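Local coordinates for protein polyprenyl synthetase (Zymomonas mobilis subsp. mobilis, PDB 4KKM) that probably acts as a metal-dependent prenyltransferase of the FPP/GGPP synthase family, building farnesyl-type diphosphates by chain elongation with isoprene units, at residues Thr273-Leu277 with Leu278-Lys282. Residues are numbered along the deposited sequence; the frame is centred on the assembly and turned at random.
Sequences TFLSL and LGLEK
G279 is the first residue to leave helical geometry after helix 274-278 and occupies the N-cap position of the next helix, while its N still donates to L275 O at 2.9 Å. With its positive phi (87°), a CB would be jammed against the carbonyl oxygen of L278, which is why glycine suits the corner. The bond is more bent at the hydrogen (139°) than the preceding one, from L278 N to F274 O at 2.8 Å.

At the other end of this short helix T273 and S276 form a capping box. S276 N donates to T273 OG1 at 3.0 Å, and T273 N returns an almost straight bond to S276 OG at 2.7 Å; small hydroxyl residues can reach back to the backbone in this way, meeting N-H groups near the helix start.

L275 and L280 bridge the bend. Because chi1 of L275 is 172°, which sets CG beside its own carbonyl carbon, CD1 is carried across the bend to 3.7 Å from L280 CA, and this methyl also meets L280 CD1. Along the short helix, L278 CD1 packs against F274 CB at 4.3 Å, approaching the ring obliquely. Leucine's branched apolar end suits both contacts.

The result is a tight bend between two helices at the protein surface, away from the calcium site. F274 suits its buried place, its large ring reaching L241 and Q244 of helix 226-253 and I199 and T200 of helix 196-206, while OD2 of D248, on helix 226-253, accepts from the backbone N of F274; beyond G279 the chain runs on into helix 280-296.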
ATOM      1  N   THR B 273      18.437  22.561   5.832  1.00 33.36           N
ATOM      2  CA  THR B 273      17.975  21.790   6.980  1.00 35.00           C
ATOM      3  C   THR B 273      17.564  22.761   8.076  1.00 33.25           C
ATOM      4  O   THR B 273      17.791  23.963   7.963  1.00 33.91           O
ATOM      5  CB  THR B 273      19.090  20.901   7.553  1.00 37.20           C
ATOM      6  OG1 THR B 273      20.152  21.730   8.045  1.00 36.15           O
ATOM      7  CG2 THR B 273      19.634  19.962   6.489  1.00 39.38           C
ATOM      8  N   PHE B 274      16.968  22.244   9.143  1.00 31.01           N
ATOM      9  CA  PHE B 274      16.640  23.101  10.276  1.00 31.08           C
ATOM     10  C   PHE B 274      17.898  23.739  10.857  1.00 33.34           C
ATOM     11  O   PHE B 274      17.878  24.889  11.301  1.00 32.95           O
ATOM     12  CB  PHE B 274      15.858  22.329  11.340  1.00 29.89           C
ATOM     13  CG  PHE B 274      14.456  22.009  10.926  1.00 30.31           C
ATOM     14  CD1 PHE B 274      13.494  23.007  10.885  1.00 32.30           C
ATOM     15  CD2 PHE B 274      14.096  20.719  10.569  1.00 28.41           C
ATOM     16  CE1 PHE B 274      12.198  22.728  10.487  1.00 30.67           C
ATOM     17  CE2 PHE B 274      12.800  20.432  10.179  1.00 28.52           C
ATOM     18  CZ  PHE B 274      11.850  21.441  10.139  1.00 32.05           C
ATOM     19  N   LEU B 275      19.002  23.001  10.817  1.00 33.39           N
ATOM     20  CA  LEU B 275      20.261  23.508  11.346  1.00 37.28           C
ATOM     21  C   LEU B 275      20.810  24.636  10.482  1.00 41.20           C
ATOM     22  O   LEU B 275      21.213  25.677  10.998  1.00 43.26           O
ATOM     23  CB  LEU B 275      21.298  22.390  11.459  1.00 41.00           C
ATOM     24  CG  LEU B 275      22.694  22.895  11.830  1.00 47.88           C
ATOM     25  CD1 LEU B 275      22.697  23.492  13.235  1.00 43.97           C
ATOM     26  CD2 LEU B 275      23.715  21.789  11.707  1.00 49.73           C
ATOM     27  N   SER B 276      20.826  24.425   9.168  1.00 42.31           N
ATOM     28  CA  SER B 276      21.359  25.428   8.253  1.00 45.12           C
ATOM     29  C   SER B 276      20.536  26.709   8.304  1.00 47.89           C
ATOM     30  O   SER B 276      21.083  27.807   8.228  1.00 48.30           O
ATOM     31  CB  SER B 276      21.429  24.901   6.814  1.00 43.91           C
ATOM     32  OG  SER B 276      20.138  24.628   6.293  1.00 43.17           O
ATOM     33  N   LEU B 277      19.223  26.559   8.439  1.00 42.07           N
ATOM     34  CA  LEU B 277      18.315  27.704   8.434  1.00 41.81           C
ATOM     35  C   LEU B 277      18.237  28.428   9.777  1.00 45.31           C
ATOM     36  O   LEU B 277      18.316  29.652   9.823  1.00 50.37           O
ATOM     37  CB  LEU B 277      16.914  27.285   7.983  1.00 35.49           C
ATOM     38  CG  LEU B 277      16.833  26.828   6.521  1.00 32.21           C
ATOM     39  CD1 LEU B 277      15.420  26.381   6.174  1.00 35.01           C
ATOM     40  CD2 LEU B 277      17.289  27.932   5.590  1.00 38.16           C
ATOM     41  N   LEU B 278      18.086  27.678  10.864  1.00 38.35           N
ATOM     42  CA  LEU B 278      17.919  28.285  12.186  1.00 38.31           C
ATOM     43  C   LEU B 278      19.244  28.668  12.842  1.00 43.85           C
ATOM     44  O   LEU B 278      19.301  29.580  13.670  1.00 43.24           O
ATOM     45  CB  LEU B 278      17.159  27.339  13.119  1.00 39.21           C
ATOM     46  CG  LEU B 278      15.743  26.892  12.744  1.00 41.14           C
ATOM     47  CD1 LEU B 278      15.232  25.873  13.755  1.00 40.73           C
ATOM     48  CD2 LEU B 278      14.789  28.072  12.639  1.00 39.90           C
ATOM     49  N   GLY B 279      20.306  27.958  12.486  1.00 46.21           N
ATOM     50  CA  GLY B 279      21.580  28.131  13.157  1.00 46.86           C
ATOM     51  C   GLY B 279      21.628  27.227  14.375  1.00 42.53           C
ATOM     52  O   GLY B 279      20.587  26.811  14.882  1.00 37.09           O
ATOM     53  N   LEU B 280      22.836  26.927  14.841  1.00 47.37           N
ATOM     54  CA  LEU B 280      23.045  25.970  15.928  1.00 45.17           C
ATOM     55  C   LEU B 280      22.266  26.280  17.205  1.00 43.77           C
ATOM     56  O   LEU B 280      21.543  25.426  17.708  1.00 40.71           O
ATOM     57  CB  LEU B 280      24.535  25.847  16.261  1.00 48.98           C
ATOM     58  CG  LEU B 280      24.884  24.877  17.389  1.00 49.38           C
ATOM     59  CD1 LEU B 280      24.459  23.460  17.025  1.00 49.19           C
ATOM     60  CD2 LEU B 280      26.372  24.947  17.715  1.00 48.86           C
ATOM     61  N   GLU B 281      22.419  27.492  17.727  1.00 46.14           N
ATOM     62  CA  GLU B 281      21.786  27.864  18.995  1.00 46.42           C
ATOM     63  C   GLU B 281      20.259  27.812  18.960  1.00 37.97           C
ATOM     64  O   GLU B 281      19.627  27.298  19.882  1.00 40.03           O
ATOM     65  CB  GLU B 281      22.238  29.256  19.439  1.00 56.84           C
ATOM     66  CG  GLU B 281      23.603  29.281  20.099  1.00 71.91           C
ATOM     67  CD  GLU B 281      23.991  30.669  20.587  1.00 81.03           C
ATOM     68  OE1 GLU B 281      23.479  31.091  21.647  1.00 84.05           O
ATOM     69  OE2 GLU B 281      24.810  31.334  19.911  1.00 81.94           O
ATOM     70  N   LYS B 282      19.672  28.354  17.899  1.00 41.87           N
ATOM     71  CA  LYS B 282      18.219  28.396  17.772  1.00 44.15           C
ATOM     72  C   LYS B 282      17.635  27.004  17.553  1.00 43.96           C
ATOM     73  O   LYS B 282      16.567  26.686  18.078  1.00 40.00           O
ATOM     74  CB  LYS B 282      17.808  29.325  16.632  1.00 49.41           C
ATOM     75  CG  LYS B 282      16.328  29.650  16.588  1.00 56.51           C
ATOM     76  CD  LYS B 282      16.055  30.716  15.542  1.00 67.91           C
ATOM     77  CE  LYS B 282      16.867  31.976  15.814  1.00 77.13           C
ATOM     78  NZ  LYS B 282      16.920  32.865  14.620  1.00 83.63           N
TER